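Local coordinates for protein acetyl-CoA acetyltransferase (Mycobacterium smegmatis, PDB 4EGV) that adopts a thiolase fold as a monomeric thiolase-like protein and may act as an acyltransferase, as its family suggests, at residues R214-K226 against P237-T249. Residues are numbered along the deposited sequence; the frame is centred on the assembly and turned at random.
Sequences RLAMAELFAPFSK and PTERSVEELLTVT
Ala218 and Val242 mark the near approach of segment 214-226 of helix 210-230 and the short helix 242-246, whose local axes pass 8.5 Å apart at 127° between their N-to-C directions. Small residues on the longer helix permit this spacing: Val242 is a knob in the hole formed by Leu215, Ala218, Glu219 and Ala222, its CG2 lying 3.8 Å from Ala222 CB and its CG1 equally near Glu219 CG. Leu245 CD1 lies against the helix backbone, 3.8 Å from both Ala218 O and Ala222 N, while Leu246 CD1 approaches Leu215 CA. Hydrogen bonds flank this apolar patch. Ser225 OG, turned between its backbone N and carbonyl carbon (chi1 71°), donates to Ala222 O and accepts from Arg240 N at 3.1 Å. Arg214 bends at chi2 and chi3, and its NE meets Leu246 O in the guanidinium plane, a weak bond of 3.4 Å. Next to Arg240, whose NH1 bridges to Glu244 OE2, a capping box of two weak bonds joins Ser241 and Glu244. Away from this contact, Ala216, Met217 and Leu220 touch Phe351 of helix 348-357. The contact thus rests mainly on apolar fit, with one good hydrogen bond and one weak one beside it; with Lys226 NZ 5.6 Å from Glu239 OE2, any attraction there is probably modest.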
loop_
_atom_site.group_PDB
_atom_site.type_symbol
_atom_site.label_atom_id
_atom_site.label_comp_id
_atom_site.label_asym_id
_atom_site.label_seq_id
_atom_site.Cartn_x
_atom_site.Cartn_y
_atom_site.Cartn_z
ATOM N N ARG A 214 9.477 -14.983 -12.152
ATOM C CA ARG A 214 8.133 -14.899 -12.651
ATOM C C ARG A 214 7.216 -15.954 -12.009
ATOM O O ARG A 214 6.044 -15.701 -11.783
ATOM C CB ARG A 214 8.119 -14.952 -14.179
ATOM C CG ARG A 214 6.762 -14.632 -14.742
ATOM C CD ARG A 214 6.696 -13.818 -15.988
ATOM N NE ARG A 214 6.840 -14.530 -17.260
ATOM C CZ ARG A 214 7.836 -14.319 -18.110
ATOM N NH1 ARG A 214 8.792 -13.456 -17.835
ATOM N NH2 ARG A 214 7.891 -14.971 -19.240
ATOM N N LEU A 215 7.772 -17.113 -11.662
ATOM C CA LEU A 215 7.010 -18.157 -10.966
ATOM C C LEU A 215 6.701 -17.758 -9.527
ATOM O O LEU A 215 5.594 -18.007 -9.026
ATOM C CB LEU A 215 7.743 -19.506 -11.025
ATOM C CG LEU A 215 7.204 -20.716 -10.250
ATOM C CD1 LEU A 215 6.026 -21.354 -10.935
ATOM C CD2 LEU A 215 8.293 -21.743 -9.990
ATOM N N ALA A 216 7.680 -17.145 -8.867
ATOM C CA ALA A 216 7.496 -16.713 -7.502
ATOM C C ALA A 216 6.344 -15.714 -7.395
ATOM O O ALA A 216 5.510 -15.829 -6.495
ATOM C CB ALA A 216 8.795 -16.125 -6.949
HETATM N N MSE A 217 6.315 -14.746 -8.322
HETATM C CA MSE A 217 5.263 -13.729 -8.418
HETATM C C MSE A 217 3.874 -14.306 -8.674
HETATM O O MSE A 217 2.886 -13.838 -8.120
HETATM C CB MSE A 217 5.553 -12.764 -9.547
HETATM C CG MSE A 217 6.621 -11.776 -9.299
HETATM SE SE MSE A 217 6.769 -10.405 -10.751
HETATM C CE MSE A 217 6.620 -11.454 -12.384
ATOM N N ALA A 218 3.787 -15.280 -9.565
ATOM C CA ALA A 218 2.538 -15.929 -9.824
ATOM C C ALA A 218 2.084 -16.761 -8.625
ATOM O O ALA A 218 0.900 -16.822 -8.357
ATOM C CB ALA A 218 2.644 -16.754 -11.066
ATOM N N GLU A 219 3.022 -17.360 -7.893
ATOM C CA GLU A 219 2.698 -18.164 -6.704
ATOM C C GLU A 219 2.302 -17.364 -5.483
ATOM O O GLU A 219 1.562 -17.843 -4.626
ATOM C CB GLU A 219 3.822 -19.137 -6.345
ATOM C CG GLU A 219 3.734 -20.424 -7.151
ATOM C CD GLU A 219 4.676 -21.522 -6.691
ATOM O OE1 GLU A 219 5.876 -21.248 -6.432
ATOM O OE2 GLU A 219 4.204 -22.682 -6.637
ATOM N N LEU A 220 2.810 -16.142 -5.425
ATOM C CA LEU A 220 2.396 -15.169 -4.460
ATOM C C LEU A 220 0.967 -14.686 -4.741
ATOM O O LEU A 220 0.140 -14.641 -3.823
ATOM C CB LEU A 220 3.381 -14.003 -4.463
ATOM C CG LEU A 220 3.087 -12.884 -3.481
ATOM C CD1 LEU A 220 3.388 -13.315 -2.110
ATOM C CD2 LEU A 220 3.863 -11.699 -3.854
ATOM N N PHE A 221 0.682 -14.363 -6.002
ATOM C CA PHE A 221 -0.562 -13.676 -6.378
ATOM C C PHE A 221 -1.814 -14.509 -6.628
ATOM O O PHE A 221 -2.930 -13.961 -6.550
ATOM C CB PHE A 221 -0.336 -12.756 -7.576
ATOM C CG PHE A 221 -0.040 -11.326 -7.212
ATOM C CD1 PHE A 221 0.536 -10.995 -5.993
ATOM C CD2 PHE A 221 -0.290 -10.311 -8.121
ATOM C CE1 PHE A 221 0.815 -9.683 -5.682
ATOM C CE2 PHE A 221 0.019 -8.996 -7.813
ATOM C CZ PHE A 221 0.554 -8.686 -6.587
ATOM N N ALA A 222 -1.644 -15.800 -6.936
ATOM C CA ALA A 222 -2.802 -16.665 -7.235
ATOM C C ALA A 222 -3.734 -16.846 -6.029
ATOM O O ALA A 222 -4.961 -16.727 -6.180
ATOM C CB ALA A 222 -2.389 -17.987 -7.839
ATOM N N PRO A 223 -3.161 -17.106 -4.827
ATOM C CA PRO A 223 -3.960 -17.137 -3.608
ATOM C C PRO A 223 -4.714 -15.826 -3.315
ATOM O O PRO A 223 -5.804 -15.865 -2.758
ATOM C CB PRO A 223 -2.918 -17.398 -2.514
ATOM C CG PRO A 223 -1.797 -18.011 -3.183
ATOM C CD PRO A 223 -1.768 -17.524 -4.567
ATOM N N PHE A 224 -4.112 -14.693 -3.672
ATOM C CA PHE A 224 -4.796 -13.387 -3.710
ATOM C C PHE A 224 -6.088 -13.337 -4.557
ATOM O O PHE A 224 -7.138 -12.941 -4.055
ATOM C CB PHE A 224 -3.833 -12.305 -4.176
ATOM C CG PHE A 224 -2.889 -11.864 -3.133
ATOM C CD1 PHE A 224 -2.911 -10.565 -2.670
ATOM C CD2 PHE A 224 -1.986 -12.736 -2.593
ATOM C CE1 PHE A 224 -2.032 -10.147 -1.677
ATOM C CE2 PHE A 224 -1.120 -12.327 -1.599
ATOM C CZ PHE A 224 -1.133 -11.044 -1.151
ATOM N N SER A 225 -6.008 -13.758 -5.817
ATOM C CA SER A 225 -7.152 -13.665 -6.702
ATOM C C SER A 225 -8.244 -14.636 -6.331
ATOM O O SER A 225 -9.401 -14.410 -6.663
ATOM C CB SER A 225 -6.782 -13.751 -8.198
ATOM O OG SER A 225 -6.373 -15.036 -8.584
ATOM N N LYS A 226 -7.890 -15.695 -5.605
ATOM C CA LYS A 226 -8.884 -16.617 -5.107
ATOM C C LYS A 226 -9.739 -15.999 -4.009
ATOM O O LYS A 226 -10.969 -16.077 -4.056
ATOM C CB LYS A 226 -8.234 -17.890 -4.606
ATOM C CG LYS A 226 -9.274 -18.861 -4.076
ATOM C CD LYS A 226 -8.800 -20.311 -3.918
ATOM C CE LYS A 226 -8.389 -20.620 -2.470
ATOM N NZ LYS A 226 -6.983 -20.251 -2.241
ATOM N N PRO A 237 -14.283 -9.795 -10.553
ATOM C CA PRO A 237 -13.044 -10.568 -10.410
ATOM C C PRO A 237 -13.188 -11.960 -11.045
ATOM O O PRO A 237 -14.205 -12.647 -10.856
ATOM C CB PRO A 237 -12.919 -10.712 -8.900
ATOM C CG PRO A 237 -14.380 -10.854 -8.446
ATOM C CD PRO A 237 -15.264 -10.195 -9.520
ATOM N N THR A 238 -12.182 -12.361 -11.814
ATOM C CA THR A 238 -12.016 -13.772 -12.194
ATOM C C THR A 238 -10.815 -14.350 -11.434
ATOM O O THR A 238 -9.769 -13.686 -11.300
ATOM C CB THR A 238 -11.832 -13.963 -13.711
ATOM O OG1 THR A 238 -11.855 -12.680 -14.328
ATOM C CG2 THR A 238 -12.968 -14.791 -14.309
ATOM N N GLU A 239 -10.981 -15.567 -10.917
ATOM C CA GLU A 239 -9.883 -16.267 -10.256
ATOM C C GLU A 239 -8.861 -16.733 -11.287
ATOM O O GLU A 239 -9.225 -17.114 -12.401
ATOM C CB GLU A 239 -10.395 -17.434 -9.415
ATOM C CG GLU A 239 -9.352 -18.008 -8.492
ATOM C CD GLU A 239 -9.692 -19.389 -7.957
ATOM O OE1 GLU A 239 -10.883 -19.779 -7.934
ATOM O OE2 GLU A 239 -8.746 -20.084 -7.536
ATOM N N ARG A 240 -7.584 -16.670 -10.904
ATOM C CA ARG A 240 -6.469 -17.030 -11.785
ATOM C C ARG A 240 -5.562 -18.070 -11.127
ATOM O O ARG A 240 -5.282 -17.985 -9.939
ATOM C CB ARG A 240 -5.660 -15.786 -12.211
ATOM C CG ARG A 240 -6.481 -14.555 -12.712
ATOM C CD ARG A 240 -7.009 -14.706 -14.128
ATOM N NE ARG A 240 -7.621 -13.487 -14.606
ATOM C CZ ARG A 240 -8.170 -13.339 -15.814
ATOM N NH1 ARG A 240 -8.195 -14.345 -16.678
ATOM N NH2 ARG A 240 -8.700 -12.173 -16.165
ATOM N N SER A 241 -5.133 -19.063 -11.907
ATOM C CA SER A 241 -4.145 -20.048 -11.461
ATOM C C SER A 241 -2.717 -19.530 -11.681
ATOM O O SER A 241 -2.488 -18.594 -12.425
ATOM C CB SER A 241 -4.344 -21.388 -12.179
ATOM O OG SER A 241 -3.988 -21.300 -13.551
ATOM N N VAL A 242 -1.763 -20.166 -11.020
ATOM C CA VAL A 242 -0.348 -19.857 -11.141
ATOM C C VAL A 242 0.111 -19.903 -12.591
ATOM O O VAL A 242 0.791 -19.005 -13.046
ATOM C CB VAL A 242 0.480 -20.844 -10.279
ATOM C CG1 VAL A 242 1.956 -20.701 -10.529
ATOM C CG2 VAL A 242 0.168 -20.684 -8.761
ATOM N N GLU A 243 -0.276 -20.955 -13.309
ATOM C CA GLU A 243 0.090 -21.194 -14.713
ATOM C C GLU A 243 -0.467 -20.090 -15.615
ATOM O O GLU A 243 0.239 -19.569 -16.478
ATOM C CB GLU A 243 -0.436 -22.582 -15.140
ATOM C CG GLU A 243 0.207 -23.243 -16.394
ATOM C CD GLU A 243 1.596 -23.911 -16.117
ATOM O OE1 GLU A 243 2.592 -23.170 -15.950
ATOM O OE2 GLU A 243 1.702 -25.172 -16.094
ATOM N N GLU A 244 -1.732 -19.740 -15.395
ATOM C CA GLU A 244 -2.423 -18.688 -16.126
ATOM C C GLU A 244 -1.720 -17.332 -15.986
ATOM O O GLU A 244 -1.557 -16.635 -16.969
ATOM C CB GLU A 244 -3.861 -18.615 -15.639
ATOM C CG GLU A 244 -4.853 -17.807 -16.473
ATOM C CD GLU A 244 -6.281 -17.854 -15.868
ATOM O OE1 GLU A 244 -6.511 -18.621 -14.901
ATOM O OE2 GLU A 244 -7.176 -17.133 -16.355
ATOM N N LEU A 245 -1.290 -16.978 -14.775
ATOM C CA LEU A 245 -0.570 -15.718 -14.493
ATOM C C LEU A 245 0.834 -15.632 -15.104
ATOM O O LEU A 245 1.283 -14.564 -15.523
ATOM C CB LEU A 245 -0.458 -15.457 -12.979
ATOM C CG LEU A 245 -1.683 -15.009 -12.172
ATOM C CD1 LEU A 245 -1.454 -15.040 -10.688
ATOM C CD2 LEU A 245 -2.107 -13.636 -12.592
ATOM N N LEU A 246 1.518 -16.766 -15.148
ATOM C CA LEU A 246 2.898 -16.838 -15.544
ATOM C C LEU A 246 3.071 -16.972 -17.053
ATOM O O LEU A 246 4.123 -16.618 -17.585
ATOM C CB LEU A 246 3.543 -18.004 -14.786
ATOM C CG LEU A 246 4.744 -18.811 -15.296
ATOM C CD1 LEU A 246 5.564 -19.360 -14.161
ATOM C CD2 LEU A 246 4.318 -19.946 -16.164
ATOM N N THR A 247 2.045 -17.495 -17.731
ATOM C CA THR A 247 2.092 -17.778 -19.182
ATOM C C THR A 247 1.703 -16.566 -20.016
ATOM O O THR A 247 0.551 -16.129 -20.007
ATOM C CB THR A 247 1.199 -18.994 -19.564
ATOM O OG1 THR A 247 1.579 -20.131 -18.786
ATOM C CG2 THR A 247 1.321 -19.336 -21.035
ATOM N N VAL A 248 2.682 -16.035 -20.737
ATOM C CA VAL A 248 2.467 -14.908 -21.637
ATOM C C VAL A 248 1.629 -15.319 -22.888
ATOM O O VAL A 248 1.995 -16.231 -23.648
ATOM C CB VAL A 248 3.827 -14.243 -22.049
ATOM C CG1 VAL A 248 3.586 -12.926 -22.784
ATOM C CG2 VAL A 248 4.710 -14.018 -20.837
ATOM N N THR A 249 0.487 -14.664 -23.065
ATOM C CA THR A 249 -0.360 -14.909 -24.222
ATOM C C THR A 249 -0.627 -13.569 -24.942
ATOM O O THR A 249 -0.040 -12.545 -24.562
ATOM C CB THR A 249 -1.690 -15.728 -23.863
ATOM O OG1 THR A 249 -2.619 -14.932 -23.123
ATOM C CG2 THR A 249 -1.378 -17.016 -23.094
#